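Local structure of nucleoporin NUP170 (Chaetomium thermophilum, 5HAX) at residues Ser35-Met40 / Ala422-Glu427; Ala408-Arg413 / Ile517-Arg522. The protein probably serves as a scaffold component of the nuclear pore complex, with a beta-propeller at its N-terminal side joined to a helical domain. All blocks are in the same frame, centred on the assembly; numbering follows the deposited sequence.

Contact 1 (Ser35-Met40 / Ala422-Glu427); sequences SSDYEM and ALKYFE
Glu427 and Tyr38 lie side by side and point the same way, and their meeting is the tight half of this contact. Oxygen OE2 of Glu427 approaches the phenol obliquely, 3.1 Å from Tyr38 CE1, with carboxylate and ring planes 38° apart. The same OE2 forms salt bridges to Lys348 and Arg318, while OE1 accepts from Ser407; the two positive charges probably offset that of this buried carboxylate. Lys348 also makes a cation-pi contact with Tyr38, whose own hydroxyl bonds to the backbone O of Phe349. Next to this cluster the backbones join: Glu39 N donates to Glu427 O over 3.0 Å, almost straight at 166°.

Toward Lys424 the packing gives way to solvent. CG of Asp37 stands anti to its carbonyl carbon (chi1 -66°), which lays the carboxylate beside Phe426, with OD1 3.9 Å from CE1 of that ring. Ser35 OG donates to Asp37 OD2 on its anti lone pair and helps to hold the carboxylate's rotation. Exposed Lys424 crosses Asp37 at about a right angle but makes no direct ion pair; a water bridges them, donating to Asp37 OD1 at 2.6 Å and accepting from Lys424 NZ at 2.9 Å. Such parallel pairing, first of strand 33-35 with strand 341-348 and then of strand 39-41 with strand 427-433, adds an N-terminal segment to the edges of two neighbouring blades of what is, by family, a beta-propeller.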
ATOM      1  N   SER A  35      -8.052  20.222  -9.697  1.00 43.75           N
ATOM      2  CA  SER A  35      -9.027  19.978  -8.646  1.00 38.64           C
ATOM      3  C   SER A  35      -8.535  20.567  -7.332  1.00 38.06           C
ATOM      4  O   SER A  35      -7.330  20.645  -7.080  1.00 40.76           O
ATOM      5  CB  SER A  35      -9.295  18.479  -8.469  1.00 37.41           C
ATOM      6  OG  SER A  35     -10.019  18.229  -7.277  1.00 40.21           O
ATOM      7  N   SER A  36      -9.494  20.981  -6.498  1.00 35.52           N
ATOM      8  CA  SER A  36      -9.232  21.402  -5.126  1.00 35.93           C
ATOM      9  C   SER A  36     -10.260  20.796  -4.174  1.00 41.11           C
ATOM     10  O   SER A  36     -10.624  21.415  -3.166  1.00 40.26           O
ATOM     11  CB  SER A  36      -9.235  22.930  -5.003  1.00 46.77           C
ATOM     12  OG  SER A  36     -10.507  23.470  -5.320  1.00 41.67           O
ATOM     13  N   ASP A  37     -10.730  19.589  -4.479  1.00 38.03           N
ATOM     14  CA  ASP A  37     -11.799  18.953  -3.716  1.00 46.15           C
ATOM     15  C   ASP A  37     -11.235  18.306  -2.455  1.00 41.54           C
ATOM     16  O   ASP A  37     -10.437  17.367  -2.535  1.00 41.63           O
ATOM     17  CB  ASP A  37     -12.506  17.909  -4.578  1.00 47.98           C
ATOM     18  CG  ASP A  37     -13.247  18.525  -5.750  1.00 59.67           C
ATOM     19  OD1 ASP A  37     -14.421  18.910  -5.570  1.00 59.35           O
ATOM     20  OD2 ASP A  37     -12.658  18.619  -6.848  1.00 49.71           O
ATOM     21  N   TYR A  38     -11.663  18.799  -1.295  1.00 37.89           N
ATOM     22  CA  TYR A  38     -11.284  18.231  -0.011  1.00 40.03           C
ATOM     23  C   TYR A  38     -12.476  18.265   0.930  1.00 48.24           C
ATOM     24  O   TYR A  38     -13.290  19.193   0.892  1.00 43.22           O
ATOM     25  CB  TYR A  38     -10.133  18.997   0.664  1.00 43.22           C
ATOM     26  CG  TYR A  38      -8.810  18.990  -0.069  1.00 41.84           C
ATOM     27  CD1 TYR A  38      -7.865  18.000   0.172  1.00 36.65           C
ATOM     28  CD2 TYR A  38      -8.491  19.992  -0.976  1.00 40.25           C
ATOM     29  CE1 TYR A  38      -6.650  17.998  -0.486  1.00 40.42           C
ATOM     30  CE2 TYR A  38      -7.277  19.995  -1.639  1.00 36.99           C
ATOM     31  CZ  TYR A  38      -6.362  18.999  -1.385  1.00 39.24           C
ATOM     32  OH  TYR A  38      -5.154  19.004  -2.042  1.00 37.07           O
ATOM     33  N   GLU A  39     -12.571  17.242   1.774  1.00 39.92           N
ATOM     34  CA  GLU A  39     -13.339  17.313   3.013  1.00 45.21           C
ATOM     35  C   GLU A  39     -12.346  17.124   4.151  1.00 48.75           C
ATOM     36  O   GLU A  39     -11.770  16.041   4.306  1.00 47.02           O
ATOM     37  CB  GLU A  39     -14.453  16.271   3.068  1.00 53.23           C
ATOM     38  CG  GLU A  39     -15.437  16.523   4.205  1.00 63.62           C
ATOM     39  CD  GLU A  39     -16.496  15.444   4.335  1.00 73.89           C
ATOM     40  OE1 GLU A  39     -16.662  14.647   3.387  1.00 62.77           O
ATOM     41  OE2 GLU A  39     -17.163  15.396   5.390  1.00 77.07           O
ATOM     42  N   MET A  40     -12.129  18.180   4.929  1.00 44.84           N
ATOM     43  CA  MET A  40     -11.166  18.155   6.020  1.00 45.67           C
ATOM     44  C   MET A  40     -11.822  17.641   7.293  1.00 49.26           C
ATOM     45  O   MET A  40     -12.985  17.942   7.573  1.00 48.19           O
ATOM     46  CB  MET A  40     -10.591  19.551   6.258  1.00 45.21           C
ATOM     47  CG  MET A  40      -9.747  20.076   5.106  1.00 50.56           C
ATOM     48  SD  MET A  40      -8.269  19.088   4.800  1.00 50.82           S
ATOM     49  CE  MET A  40      -7.388  19.291   6.346  1.00 49.37           C
ATOM     50  N   ALA A 422     -18.397  12.769 -14.326  1.00 50.94           N
ATOM     51  CA  ALA A 422     -18.468  13.569 -13.112  1.00 52.29           C
ATOM     52  C   ALA A 422     -17.378  13.214 -12.108  1.00 47.76           C
ATOM     53  O   ALA A 422     -17.378  13.756 -10.998  1.00 51.62           O
ATOM     54  CB  ALA A 422     -19.842  13.403 -12.456  1.00 49.03           C
ATOM     55  N   LEU A 423     -16.451  12.332 -12.472  1.00 50.11           N
ATOM     56  CA  LEU A 423     -15.421  11.891 -11.543  1.00 50.55           C
ATOM     57  C   LEU A 423     -14.410  13.000 -11.283  1.00 56.62           C
ATOM     58  O   LEU A 423     -13.884  13.610 -12.220  1.00 50.18           O
ATOM     59  CB  LEU A 423     -14.708  10.658 -12.096  1.00 44.29           C
ATOM     60  CG  LEU A 423     -15.425   9.319 -11.918  1.00 54.30           C
ATOM     61  CD1 LEU A 423     -14.750   8.245 -12.756  1.00 47.55           C
ATOM     62  CD2 LEU A 423     -15.459   8.919 -10.450  1.00 45.70           C
ATOM     63  N   LYS A 424     -14.131  13.249 -10.005  1.00 50.86           N
ATOM     64  CA  LYS A 424     -13.095  14.180  -9.588  1.00 52.84           C
ATOM     65  C   LYS A 424     -12.264  13.541  -8.484  1.00 48.76           C
ATOM     66  O   LYS A 424     -12.672  12.559  -7.858  1.00 40.13           O
ATOM     67  CB  LYS A 424     -13.687  15.506  -9.091  1.00 55.25           C
ATOM     68  CG  LYS A 424     -14.634  16.177 -10.073  1.00 58.27           C
ATOM     69  CD  LYS A 424     -14.941  17.603  -9.644  1.00 76.97           C
ATOM     70  CE  LYS A 424     -16.224  18.121 -10.270  1.00 92.44           C
ATOM     71  NZ  LYS A 424     -17.271  18.364  -9.238  1.00 92.29           N
ATOM     72  N   TYR A 425     -11.087  14.122  -8.247  1.00 44.70           N
ATOM     73  CA  TYR A 425     -10.149  13.622  -7.240  1.00 39.06           C
ATOM     74  C   TYR A 425     -10.590  14.097  -5.852  1.00 41.59           C
ATOM     75  O   TYR A 425      -9.955  14.932  -5.204  1.00 39.01           O
ATOM     76  CB  TYR A 425      -8.735  14.081  -7.572  1.00 45.74           C
ATOM     77  CG  TYR A 425      -7.631  13.505  -6.702  1.00 42.89           C
ATOM     78  CD1 TYR A 425      -7.895  12.544  -5.732  1.00 49.53           C
ATOM     79  CD2 TYR A 425      -6.316  13.933  -6.853  1.00 42.01           C
ATOM     80  CE1 TYR A 425      -6.882  12.029  -4.943  1.00 44.38           C
ATOM     81  CE2 TYR A 425      -5.301  13.422  -6.069  1.00 40.26           C
ATOM     82  CZ  TYR A 425      -5.588  12.472  -5.116  1.00 43.68           C
ATOM     83  OH  TYR A 425      -4.575  11.966  -4.334  1.00 44.40           O
ATOM     84  N   PHE A 426     -11.706  13.537  -5.394  1.00 42.20           N
ATOM     85  CA  PHE A 426     -12.178  13.809  -4.043  1.00 48.83           C
ATOM     86  C   PHE A 426     -11.199  13.238  -3.022  1.00 42.29           C
ATOM     87  O   PHE A 426     -10.624  12.166  -3.225  1.00 39.07           O
ATOM     88  CB  PHE A 426     -13.568  13.208  -3.828  1.00 50.18           C
ATOM     89  CG  PHE A 426     -14.596  13.676  -4.822  1.00 52.90           C
ATOM     90  CD1 PHE A 426     -15.097  14.966  -4.767  1.00 53.63           C
ATOM     91  CD2 PHE A 426     -15.073  12.820  -5.802  1.00 52.58           C
ATOM     92  CE1 PHE A 426     -16.045  15.396  -5.678  1.00 50.87           C
ATOM     93  CE2 PHE A 426     -16.022  13.245  -6.713  1.00 51.51           C
ATOM     94  CZ  PHE A 426     -16.507  14.533  -6.651  1.00 58.56           C
ATOM     95  N   GLU A 427     -11.013  13.959  -1.915  1.00 39.27           N
ATOM     96  CA  GLU A 427     -10.073  13.549  -0.880  1.00 42.37           C
ATOM     97  C   GLU A 427     -10.646  13.809   0.506  1.00 42.45           C
ATOM     98  O   GLU A 427     -11.436  14.735   0.710  1.00 40.52           O
ATOM     99  CB  GLU A 427      -8.726  14.287  -1.003  1.00 37.26           C
ATOM    100  CG  GLU A 427      -7.801  13.752  -2.086  1.00 35.54           C
ATOM    101  CD  GLU A 427      -6.417  14.374  -2.028  1.00 42.51           C
ATOM    102  OE1 GLU A 427      -5.470  13.686  -1.593  1.00 40.13           O
ATOM    103  OE2 GLU A 427      -6.274  15.552  -2.416  1.00 40.10           O
TER
HETATM  104  O   HOH W   1     -15.855  20.153  -7.414  1.00 61.32           O

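Contact 2 (Ala408-Arg413 / Ile517-Arg522); sequences APDTGR and INQYGR
Gly412, in the first turn of helix 411-416, comes up against Tyr520 at the C-terminal end of helix 506-520, their CA atoms 4.6 Å apart. Having no side chain, the glycine lets the tyrosine ring settle obliquely on its backbone, with Tyr520 CD1 3.5 Å from Gly412 CA. Two waters fill in the polar side of this meeting. One donates both to Gly412 O and to Tyr520 O; the other lies among Asp410 OD1, Gly412 N and the Tyr520 hydroxyl.

The direct polar link runs from Gln519 to Asp410. With CG opposite the backbone N (chi1 -179°) and the rest of the chain extended, Gln519 carries its amide out to the neighbouring helix start, where NE2 donates to Asp410 OD1 over 2.8 Å. OD1 lies close to the amide plane of Gln519 and is met on its syn side, though the N-H comes in tilted from the carboxylate plane; the amide and carboxylate planes stand 85° apart. From the opposite face of the carboxylate, Arg413 N reaches the same OD1 at 3.3 Å, the capping bond from Asp410, which sits at the N-cap of helix 411-416. Arg413 then bends at chi3 so that NE forms a salt bridge of 3.1 Å with Asp410 OD2, again from above the carboxylate plane. Its guanidinium lies nearly parallel to the Gln519 amide and takes Gln519 CG over one face, 3.5 Å from NH2. Gln428 gives OD2 a further donor.

Asp410 thus gathers two side-chain amides, a helix-start N-H, a guanidinium and a water around one buried carboxylate. So many donors, at the positive end of a helix dipole, would be expected to favour the charged form, and they make the capping residue a direct polar link between the propeller and the helices that follow it.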
ATOM      1  N   ALA A 408      -6.208  11.130   1.879  1.00 39.67           N
ATOM      2  CA  ALA A 408      -6.445   9.899   1.145  1.00 38.09           C
ATOM      3  C   ALA A 408      -7.526  10.164   0.115  1.00 39.35           C
ATOM      4  O   ALA A 408      -8.301  11.118   0.253  1.00 37.54           O
ATOM      5  CB  ALA A 408      -6.876   8.759   2.075  1.00 37.76           C
ATOM      6  N   PRO A 409      -7.603   9.346  -0.934  1.00 37.18           N
ATOM      7  CA  PRO A 409      -8.744   9.452  -1.846  1.00 41.99           C
ATOM      8  C   PRO A 409     -10.035   9.197  -1.086  1.00 40.84           C
ATOM      9  O   PRO A 409     -10.073   8.389  -0.156  1.00 41.70           O
ATOM     10  CB  PRO A 409      -8.476   8.361  -2.893  1.00 37.98           C
ATOM     11  CG  PRO A 409      -7.039   8.004  -2.746  1.00 44.48           C
ATOM     12  CD  PRO A 409      -6.689   8.257  -1.317  1.00 42.24           C
ATOM     13  N   ASP A 410     -11.094   9.910  -1.472  1.00 40.41           N
ATOM     14  CA  ASP A 410     -12.420   9.655  -0.911  1.00 41.07           C
ATOM     15  C   ASP A 410     -12.992   8.457  -1.661  1.00 43.22           C
ATOM     16  O   ASP A 410     -13.858   8.575  -2.532  1.00 40.18           O
ATOM     17  CB  ASP A 410     -13.313  10.885  -1.013  1.00 45.39           C
ATOM     18  CG  ASP A 410     -14.547  10.783  -0.132  1.00 44.55           C
ATOM     19  OD1 ASP A 410     -14.950   9.650   0.201  1.00 42.68           O
ATOM     20  OD2 ASP A 410     -15.110  11.833   0.237  1.00 40.10           O
ATOM     21  N   THR A 411     -12.474   7.276  -1.311  1.00 41.99           N
ATOM     22  CA  THR A 411     -12.837   6.050  -2.016  1.00 40.02           C
ATOM     23  C   THR A 411     -14.346   5.851  -2.056  1.00 36.47           C
ATOM     24  O   THR A 411     -14.897   5.423  -3.077  1.00 40.36           O
ATOM     25  CB  THR A 411     -12.160   4.853  -1.349  1.00 46.19           C
ATOM     26  OG1 THR A 411     -10.749   5.088  -1.267  1.00 42.64           O
ATOM     27  CG2 THR A 411     -12.413   3.571  -2.137  1.00 43.72           C
ATOM     28  N   GLY A 412     -15.033   6.165  -0.958  1.00 41.18           N
ATOM     29  CA  GLY A 412     -16.476   5.986  -0.922  1.00 43.24           C
ATOM     30  C   GLY A 412     -17.201   6.870  -1.919  1.00 50.04           C
ATOM     31  O   GLY A 412     -18.130   6.424  -2.597  1.00 49.40           O
ATOM     32  N   ARG A 413     -16.788   8.134  -2.025  1.00 44.25           N
ATOM     33  CA  ARG A 413     -17.441   9.047  -2.957  1.00 45.82           C
ATOM     34  C   ARG A 413     -17.046   8.738  -4.396  1.00 42.88           C
ATOM     35  O   ARG A 413     -17.873   8.847  -5.308  1.00 48.08           O
ATOM     36  CB  ARG A 413     -17.094  10.491  -2.601  1.00 50.34           C
ATOM     37  CG  ARG A 413     -17.987  11.528  -3.266  1.00 60.36           C
ATOM     38  CD  ARG A 413     -17.639  12.942  -2.817  1.00 58.23           C
ATOM     39  NE  ARG A 413     -17.511  13.048  -1.365  1.00 70.04           N
ATOM     40  CZ  ARG A 413     -18.529  13.211  -0.525  1.00 78.02           C
ATOM     41  NH1 ARG A 413     -19.773  13.285  -0.982  1.00 84.14           N
ATOM     42  NH2 ARG A 413     -18.304  13.295   0.780  1.00 72.81           N
ATOM     43  N   ILE A 517     -24.518   7.494   4.597  1.00 49.85           N
ATOM     44  CA  ILE A 517     -25.267   7.204   3.377  1.00 48.73           C
ATOM     45  C   ILE A 517     -24.998   8.268   2.322  1.00 51.76           C
ATOM     46  O   ILE A 517     -24.844   7.961   1.133  1.00 51.17           O
ATOM     47  CB  ILE A 517     -26.770   7.083   3.693  1.00 53.05           C
ATOM     48  CG1 ILE A 517     -27.026   5.843   4.556  1.00 57.83           C
ATOM     49  CG2 ILE A 517     -27.591   7.012   2.403  1.00 49.47           C
ATOM     50  CD1 ILE A 517     -28.449   5.727   5.071  1.00 56.30           C
ATOM     51  N   ASN A 518     -24.940   9.535   2.734  1.00 52.08           N
ATOM     52  CA  ASN A 518     -24.716  10.617   1.784  1.00 61.96           C
ATOM     53  C   ASN A 518     -23.333  10.562   1.148  1.00 56.75           C
ATOM     54  O   ASN A 518     -23.159  11.075   0.038  1.00 62.89           O
ATOM     55  CB  ASN A 518     -24.918  11.969   2.468  1.00 68.08           C
ATOM     56  CG  ASN A 518     -26.373  12.245   2.803  1.00 77.88           C
ATOM     57  OD1 ASN A 518     -27.280  11.602   2.272  1.00 72.74           O
ATOM     58  ND2 ASN A 518     -26.604  13.212   3.682  1.00 83.98           N
ATOM     59  N   GLN A 519     -22.353   9.953   1.815  1.00 55.49           N
ATOM     60  CA  GLN A 519     -21.001   9.840   1.278  1.00 55.59           C
ATOM     61  C   GLN A 519     -20.752   8.502   0.592  1.00 52.76           C
ATOM     62  O   GLN A 519     -20.244   8.471  -0.533  1.00 52.98           O
ATOM     63  CB  GLN A 519     -19.967  10.039   2.393  1.00 55.92           C
ATOM     64  CG  GLN A 519     -18.523   9.952   1.904  1.00 55.70           C
ATOM     65  CD  GLN A 519     -17.513  10.102   3.022  1.00 59.17           C
ATOM     66  OE1 GLN A 519     -17.866  10.417   4.157  1.00 66.94           O
ATOM     67  NE2 GLN A 519     -16.242   9.872   2.704  1.00 56.52           N
ATOM     68  N   TYR A 520     -21.101   7.395   1.250  1.00 50.14           N
ATOM     69  CA  TYR A 520     -20.762   6.059   0.779  1.00 53.12           C
ATOM     70  C   TYR A 520     -21.907   5.353   0.065  1.00 47.69           C
ATOM     71  O   TYR A 520     -21.669   4.328  -0.584  1.00 43.16           O
ATOM     72  CB  TYR A 520     -20.309   5.190   1.961  1.00 48.95           C
ATOM     73  CG  TYR A 520     -18.968   5.579   2.544  1.00 51.59           C
ATOM     74  CD1 TYR A 520     -17.805   4.938   2.140  1.00 53.63           C
ATOM     75  CD2 TYR A 520     -18.865   6.582   3.499  1.00 48.88           C
ATOM     76  CE1 TYR A 520     -16.575   5.286   2.668  1.00 49.82           C
ATOM     77  CE2 TYR A 520     -17.639   6.936   4.033  1.00 53.85           C
ATOM     78  CZ  TYR A 520     -16.498   6.284   3.612  1.00 43.55           C
ATOM     79  OH  TYR A 520     -15.275   6.628   4.137  1.00 50.74           O
ATOM     80  N   GLY A 521     -23.127   5.866   0.162  1.00 51.73           N
ATOM     81  CA  GLY A 521     -24.289   5.152  -0.321  1.00 49.13           C
ATOM     82  C   GLY A 521     -24.834   4.185   0.717  1.00 55.10           C
ATOM     83  O   GLY A 521     -24.168   3.817   1.684  1.00 43.16           O
ATOM     84  N   ARG A 522     -26.082   3.763   0.499  1.00 52.85           N
ATOM     85  CA  ARG A 522     -26.771   2.963   1.508  1.00 53.66           C
ATOM     86  C   ARG A 522     -26.169   1.567   1.624  1.00 43.96           C
ATOM     87  O   ARG A 522     -25.996   1.056   2.736  1.00 46.72           O
ATOM     88  CB  ARG A 522     -28.264   2.880   1.183  1.00 60.18           C
ATOM     89  CG  ARG A 522     -29.110   2.310   2.321  1.00 61.43           C
ATOM     90  CD  ARG A 522     -30.605   2.414   2.033  1.00 71.00           C
ATOM     91  NE  ARG A 522     -31.038   3.794   1.824  1.00 85.72           N
ATOM     92  CZ  ARG A 522     -31.440   4.618   2.789  1.00 86.47           C
ATOM     93  NH1 ARG A 522     -31.814   5.855   2.488  1.00 78.17           N
ATOM     94  NH2 ARG A 522     -31.471   4.213   4.053  1.00 75.23           N
TER
HETATM   95  O   HOH W   2     -14.111   7.546   1.646  1.00 49.38           O
HETATM   96  O   HOH W   3     -19.137   4.027  -1.649  1.00 42.76           O

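Both contacts involve the same blade: contact 1 adds strand 39-41 to its edge beside strand 427-433, whereas contact 2 brings helix 506-520 against the turn after strand 403-409. Contact 2 is the more buried; contact 1 has a buried flank and a solvent-facing one. Each turns on a buried carboxylate, but Glu427 is balanced chiefly by lysine and arginine of the adjoining blade, while Asp410 combines the salt bridge to Arg413 of its own helix with neutral N-H donors, one of them at that helix's start. They meet where Phe426 O probably accepts from Asp410 N, at 2.9 Å, and where the Phe426 ring packs on the aliphatic part of Arg413.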